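Local structure of flagellar motor switch protein FliG (5WUJ) at residues E64-F69 and Q73-G78; G78-A83 and K98-L103. The protein forms part of the switch complex, proposed to lie at the base of the basal body, that contacts motor components setting the direction of flagellar rotation. One frame throughout, in Å; residues are numbered along the deposited sequence.

Both contacts lie in the C-terminal half of the all-helical N-terminal domain of FliG and follow one another along the chain. Contact 1 joins the end of helix 55-71 to the loop behind it; contact 2 joins the next helix, 79-91, to the final one, 93-104. Their centres are about 15 Å apart, and Gly78, the residue before helix 79-91, belongs to both. Phe66 CE2 also packs directly on Tyr82 CB at 3.7 Å. Contact 1 lies at the turn from which helix 79-91 sets out, and contact 2 is where the last helix packs back along it. Residues of contact 1, and Glu81 beside contact 2, meet the chain of another protein, probably the membrane-ring protein FliF.

Contact 1. Residues E64-F69 and Q73-G78; sequences EFFAIF and QYINTG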
loop_
_atom_site.group_PDB
_atom_site.type_symbol
_atom_site.label_atom_id
_atom_site.label_comp_id
_atom_site.label_asym_id
_atom_site.label_seq_id
_atom_site.Cartn_x
_atom_site.Cartn_y
_atom_site.Cartn_z
ATOM N N GLU B 64 -1.412 -0.707 -4.458
ATOM C CA GLU B 64 -0.545 0.181 -5.220
ATOM C C GLU B 64 0.864 0.189 -4.634
ATOM O O GLU B 64 1.855 0.071 -5.366
ATOM C CB GLU B 64 -1.152 1.582 -5.239
ATOM C CG GLU B 64 -0.430 2.596 -6.091
ATOM C CD GLU B 64 -1.194 3.917 -6.175
ATOM O OE1 GLU B 64 -0.540 4.966 -6.348
ATOM O OE2 GLU B 64 -2.443 3.908 -6.061
ATOM N N PHE B 65 0.971 0.287 -3.309
ATOM C CA PHE B 65 2.289 0.299 -2.681
ATOM C C PHE B 65 2.945 -1.075 -2.706
ATOM O O PHE B 65 4.170 -1.160 -2.825
ATOM C CB PHE B 65 2.183 0.813 -1.259
ATOM C CG PHE B 65 2.219 2.302 -1.187
ATOM C CD1 PHE B 65 3.426 2.973 -1.215
ATOM C CD2 PHE B 65 1.046 3.033 -1.123
ATOM C CE1 PHE B 65 3.467 4.364 -1.170
ATOM C CE2 PHE B 65 1.082 4.426 -1.066
ATOM C CZ PHE B 65 2.287 5.084 -1.101
ATOM N N PHE B 66 2.149 -2.151 -2.612
ATOM C CA PHE B 66 2.685 -3.498 -2.795
ATOM C C PHE B 66 3.410 -3.618 -4.132
ATOM O O PHE B 66 4.525 -4.151 -4.200
ATOM C CB PHE B 66 1.550 -4.529 -2.699
ATOM C CG PHE B 66 2.020 -5.939 -2.564
ATOM C CD1 PHE B 66 2.765 -6.332 -1.451
ATOM C CD2 PHE B 66 1.737 -6.870 -3.543
ATOM C CE1 PHE B 66 3.204 -7.649 -1.323
ATOM C CE2 PHE B 66 2.175 -8.186 -3.432
ATOM C CZ PHE B 66 2.909 -8.579 -2.318
ATOM N N ALA B 67 2.809 -3.098 -5.206
ATOM C CA ALA B 67 3.462 -3.192 -6.507
ATOM C C ALA B 67 4.745 -2.366 -6.544
ATOM O O ALA B 67 5.741 -2.786 -7.142
ATOM C CB ALA B 67 2.497 -2.765 -7.604
ATOM N N ILE B 68 4.747 -1.201 -5.893
ATOM C CA ILE B 68 5.956 -0.372 -5.827
ATOM C C ILE B 68 7.083 -1.110 -5.105
ATOM O O ILE B 68 8.235 -1.130 -5.563
ATOM C CB ILE B 68 5.636 0.967 -5.137
ATOM C CG1 ILE B 68 4.754 1.833 -6.037
ATOM C CG2 ILE B 68 6.914 1.685 -4.735
ATOM C CD1 ILE B 68 4.168 3.035 -5.335
ATOM N N PHE B 69 6.775 -1.707 -3.952
ATOM C CA PHE B 69 7.796 -2.412 -3.193
ATOM C C PHE B 69 8.265 -3.676 -3.913
ATOM O O PHE B 69 9.443 -4.042 -3.812
ATOM C CB PHE B 69 7.263 -2.738 -1.802
ATOM C CG PHE B 69 6.984 -1.526 -0.961
ATOM C CD1 PHE B 69 7.683 -0.353 -1.159
ATOM C CD2 PHE B 69 6.040 -1.565 0.043
ATOM C CE1 PHE B 69 7.431 0.764 -0.376
ATOM C CE2 PHE B 69 5.786 -0.447 0.833
ATOM C CZ PHE B 69 6.490 0.719 0.623
ATOM N N GLN B 73 12.227 -4.003 -5.154
ATOM C CA GLN B 73 12.943 -4.994 -4.332
ATOM C C GLN B 73 12.889 -4.731 -2.831
ATOM O O GLN B 73 13.713 -5.293 -2.100
ATOM C CB GLN B 73 14.431 -5.106 -4.705
ATOM C CG GLN B 73 14.721 -5.270 -6.180
ATOM C CD GLN B 73 14.517 -6.692 -6.643
ATOM O OE1 GLN B 73 13.384 -7.152 -6.778
ATOM N NE2 GLN B 73 15.619 -7.402 -6.895
ATOM N N TYR B 74 11.992 -3.881 -2.335
ATOM C CA TYR B 74 11.863 -3.772 -0.883
ATOM C C TYR B 74 11.143 -4.984 -0.317
ATOM O O TYR B 74 11.391 -5.373 0.827
ATOM C CB TYR B 74 11.143 -2.486 -0.494
ATOM C CG TYR B 74 11.941 -1.231 -0.794
ATOM C CD1 TYR B 74 12.948 -0.797 0.053
ATOM C CD2 TYR B 74 11.675 -0.486 -1.923
ATOM C CE1 TYR B 74 13.670 0.336 -0.229
ATOM C CE2 TYR B 74 12.379 0.645 -2.211
ATOM C CZ TYR B 74 13.375 1.054 -1.369
ATOM O OH TYR B 74 14.061 2.192 -1.687
ATOM N N ILE B 75 10.269 -5.595 -1.113
ATOM C CA ILE B 75 9.565 -6.823 -0.762
ATOM C C ILE B 75 9.956 -7.883 -1.780
ATOM O O ILE B 75 9.744 -7.699 -2.986
ATOM C CB ILE B 75 8.044 -6.622 -0.743
ATOM C CG1 ILE B 75 7.662 -5.659 0.375
ATOM C CG2 ILE B 75 7.318 -7.957 -0.550
ATOM C CD1 ILE B 75 6.176 -5.327 0.408
ATOM N N ASN B 76 10.542 -8.983 -1.300
ATOM C CA ASN B 76 10.954 -10.079 -2.166
ATOM C C ASN B 76 10.234 -11.382 -1.837
ATOM O O ASN B 76 10.702 -12.453 -2.222
ATOM C CB ASN B 76 12.468 -10.270 -2.093
ATOM C CG ASN B 76 13.203 -9.429 -3.121
ATOM O OD1 ASN B 76 13.380 -9.845 -4.269
ATOM N ND2 ASN B 76 13.628 -8.229 -2.715
ATOM N N THR B 77 9.111 -11.318 -1.124
ATOM C CA THR B 77 8.252 -12.475 -0.899
ATOM C C THR B 77 6.834 -12.144 -1.359
ATOM O O THR B 77 6.539 -11.022 -1.779
ATOM C CB THR B 77 8.261 -12.902 0.578
ATOM O OG1 THR B 77 7.605 -11.907 1.376
ATOM C CG2 THR B 77 9.693 -13.068 1.075
ATOM N N GLY B 78 5.948 -13.138 -1.284
ATOM C CA GLY B 78 4.579 -12.958 -1.735
ATOM C C GLY B 78 4.417 -12.791 -3.232
ATOM O O GLY B 78 3.468 -12.130 -3.676
#
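Ile75, in the loop after helix 55-71, lays its CD1 against both Phe69 and Phe66. That methyl lies 3.6 Å from Phe69 CB and 4.0 Å from Phe66 CD1, so a slim, branched aliphatic chain can touch both aromatic residues. With CG1 anti to its carbonyl carbon (chi1 -66°), Ile75 extends CD1 toward the helix, while CG2 is directed to Phe66 CE1. Phe69 also meets Tyr74, CD1 to CD2 at 4.1 Å. The edge of the Phe66 ring meets Gly78 O, CZ to O at 3.8 Å, in the plane of the ring.

The backbone fixes these positions. Phe69 O accepts a nearly straight bond from Ile75 N (3.2 Å), the donor standing well above the carbonyl plane, and a weak, bent one from Tyr74 N (3.0 Å). Farther out, Gln70 NE2 bonds to Thr77 O, and an apolar side chain of the other protein's chain packs on Phe69. The positive phi of Gln73, the weak Tyr74 N bond and the Phe69-Tyr74 packing resemble a Schellman motif with its C3 to C'' hydrophobic contact, although Ile75 N, one residue farther on, gives the straighter bond.

Contact 2. Residues G78-A83 and K98-L103; sequences GGLEYA and KVMDKL
Leu80 and Ala83 meet Met100 and Leu103 across an antiparallel helical hairpin, in which helix 93-104 runs back beside helix 79-91 after a short turn. The two short segments cross at 159° with their axes 11.0 Å apart. At this rather wide spacing the gap is filled from both helices, by Leu80 on one and by Met100 and Leu103 on the other.

The apolar packing has two parts. The methyl of Ala83 points toward helix 93-104, and its small size lets Leu103 come close, CB to CD2 at 3.8 Å. Beside it Met100 brings its sulfur to Ala83, with Met100 SD 4.2 Å from Ala83 CB and 4.1 Å from Ala83 C. The unbranched, flexible methionine suits this place because its chain bends at both chi2 (-61°) and chi3 (-53°), which carries the terminal methyl past Ala83 to Leu80. The Met100 chain also touches Arg84 and Leu87, so that it runs along more than one turn of the facing helix, and Val99 continues the seam on Leu87 and Leu91.

No hydrogen bond joins the two segments; polar interactions stay within each helix or look outward. Gly78 takes the N-cap position with a positive phi that glycine readily adopts, and Gly78 O receives Tyr82 N at 3.1 Å. Glu81 points away from helix 93-104, forming salt bridges with Arg84 and with a basic side chain of another protein's chain. Tyr82 packs instead on helix 55-71, so helix 79-91 has neighbours on more than one flank.

Where the seam nears the start of helix 79-91, Leu80 and Met100 approach at a slant: Met100 CE rests 4.0 Å from Leu80 CD1 and 3.7 Å from Leu80 O, a methyl set against both side chain and carbonyl oxygen.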
loop_
_atom_site.group_PDB
_atom_site.type_symbol
_atom_site.label_atom_id
_atom_site.label_comp_id
_atom_site.label_asym_id
_atom_site.label_seq_id
_atom_site.Cartn_x
_atom_site.Cartn_y
_atom_site.Cartn_z
ATOM N N GLY B 78 5.948 -13.138 -1.284
ATOM C CA GLY B 78 4.579 -12.958 -1.735
ATOM C C GLY B 78 4.417 -12.791 -3.232
ATOM O O GLY B 78 3.468 -12.130 -3.676
ATOM N N GLY B 79 5.315 -13.379 -4.028
ATOM C CA GLY B 79 5.177 -13.285 -5.473
ATOM C C GLY B 79 3.860 -13.829 -6.001
ATOM O O GLY B 79 3.322 -13.310 -6.985
ATOM N N LEU B 80 3.312 -14.866 -5.351
ATOM C CA LEU B 80 2.047 -15.444 -5.803
ATOM C C LEU B 80 0.919 -14.414 -5.751
ATOM O O LEU B 80 0.154 -14.263 -6.711
ATOM C CB LEU B 80 1.706 -16.673 -4.951
ATOM C CG LEU B 80 1.002 -17.887 -5.552
ATOM C CD1 LEU B 80 1.635 -18.312 -6.882
ATOM C CD2 LEU B 80 1.005 -19.052 -4.555
ATOM N N GLU B 81 0.801 -13.695 -4.628
ATOM C CA GLU B 81 -0.220 -12.662 -4.484
ATOM C C GLU B 81 0.029 -11.494 -5.427
ATOM O O GLU B 81 -0.923 -10.870 -5.917
ATOM C CB GLU B 81 -0.243 -12.175 -3.031
ATOM C CG GLU B 81 -1.124 -10.965 -2.723
ATOM C CD GLU B 81 -2.578 -11.120 -3.179
ATOM O OE1 GLU B 81 -3.229 -10.083 -3.440
ATOM O OE2 GLU B 81 -3.080 -12.266 -3.259
ATOM N N TYR B 82 1.299 -11.170 -5.677
ATOM C CA TYR B 82 1.613 -10.135 -6.649
ATOM C C TYR B 82 1.169 -10.556 -8.049
ATOM O O TYR B 82 0.538 -9.775 -8.779
ATOM C CB TYR B 82 3.118 -9.828 -6.617
ATOM C CG TYR B 82 3.526 -8.793 -7.634
ATOM C CD1 TYR B 82 2.949 -7.525 -7.632
ATOM C CD2 TYR B 82 4.474 -9.081 -8.610
ATOM C CE1 TYR B 82 3.316 -6.564 -8.567
ATOM C CE2 TYR B 82 4.845 -8.127 -9.543
ATOM C CZ TYR B 82 4.263 -6.874 -9.517
ATOM O OH TYR B 82 4.626 -5.931 -10.448
ATOM N N ALA B 83 1.511 -11.785 -8.449
ATOM C CA ALA B 83 1.013 -12.324 -9.716
ATOM C C ALA B 83 -0.509 -12.273 -9.781
ATOM O O ALA B 83 -1.088 -11.853 -10.794
ATOM C CB ALA B 83 1.501 -13.761 -9.896
ATOM N N LYS B 98 -7.410 -19.132 -13.911
ATOM C CA LYS B 98 -6.902 -20.299 -14.628
ATOM C C LYS B 98 -5.393 -20.209 -14.811
ATOM O O LYS B 98 -4.688 -21.220 -14.692
ATOM C CB LYS B 98 -7.632 -20.484 -15.969
ATOM C CG LYS B 98 -9.147 -20.337 -15.829
ATOM C CD LYS B 98 -9.888 -20.232 -17.156
ATOM C CE LYS B 98 -9.382 -21.205 -18.194
ATOM N NZ LYS B 98 -10.492 -21.605 -19.100
ATOM N N VAL B 99 -4.871 -19.004 -15.066
ATOM C CA VAL B 99 -3.421 -18.814 -15.024
ATOM C C VAL B 99 -2.889 -19.113 -13.625
ATOM O O VAL B 99 -1.905 -19.846 -13.459
ATOM C CB VAL B 99 -3.037 -17.395 -15.472
ATOM C CG1 VAL B 99 -1.545 -17.147 -15.215
ATOM C CG2 VAL B 99 -3.369 -17.212 -16.956
ATOM N N MET B 100 -3.559 -18.579 -12.599
ATOM C CA MET B 100 -3.065 -18.749 -11.237
ATOM C C MET B 100 -2.971 -20.221 -10.847
ATOM O O MET B 100 -1.979 -20.644 -10.241
ATOM C CB MET B 100 -3.946 -17.985 -10.250
ATOM C CG MET B 100 -3.698 -16.491 -10.311
ATOM S SD MET B 100 -1.996 -16.071 -9.889
ATOM C CE MET B 100 -1.860 -16.919 -8.307
ATOM N N ASP B 101 -3.979 -21.020 -11.203
ATOM C CA ASP B 101 -3.910 -22.450 -10.918
ATOM C C ASP B 101 -2.704 -23.089 -11.602
ATOM O O ASP B 101 -1.969 -23.864 -10.981
ATOM C CB ASP B 101 -5.207 -23.145 -11.333
ATOM C CG ASP B 101 -6.383 -22.754 -10.455
ATOM O OD1 ASP B 101 -6.172 -22.420 -9.266
ATOM O OD2 ASP B 101 -7.524 -22.813 -10.953
ATOM N N LYS B 102 -2.467 -22.759 -12.876
ATOM C CA LYS B 102 -1.274 -23.280 -13.537
ATOM C C LYS B 102 -0.006 -22.693 -12.930
ATOM O O LYS B 102 1.034 -23.360 -12.915
ATOM C CB LYS B 102 -1.323 -23.012 -15.047
ATOM C CG LYS B 102 -2.221 -23.967 -15.815
ATOM C CD LYS B 102 -1.513 -24.558 -17.028
ATOM C CE LYS B 102 -2.422 -25.529 -17.777
ATOM N NZ LYS B 102 -1.699 -26.442 -18.716
ATOM N N LEU B 103 -0.082 -21.472 -12.396
ATOM C CA LEU B 103 1.102 -20.817 -11.845
ATOM C C LEU B 103 1.529 -21.443 -10.522
ATOM O O LEU B 103 2.730 -21.536 -10.236
ATOM C CB LEU B 103 0.831 -19.321 -11.666
ATOM C CG LEU B 103 2.007 -18.354 -11.608
ATOM C CD1 LEU B 103 3.096 -18.746 -12.581
ATOM C CD2 LEU B 103 1.515 -16.963 -11.935
#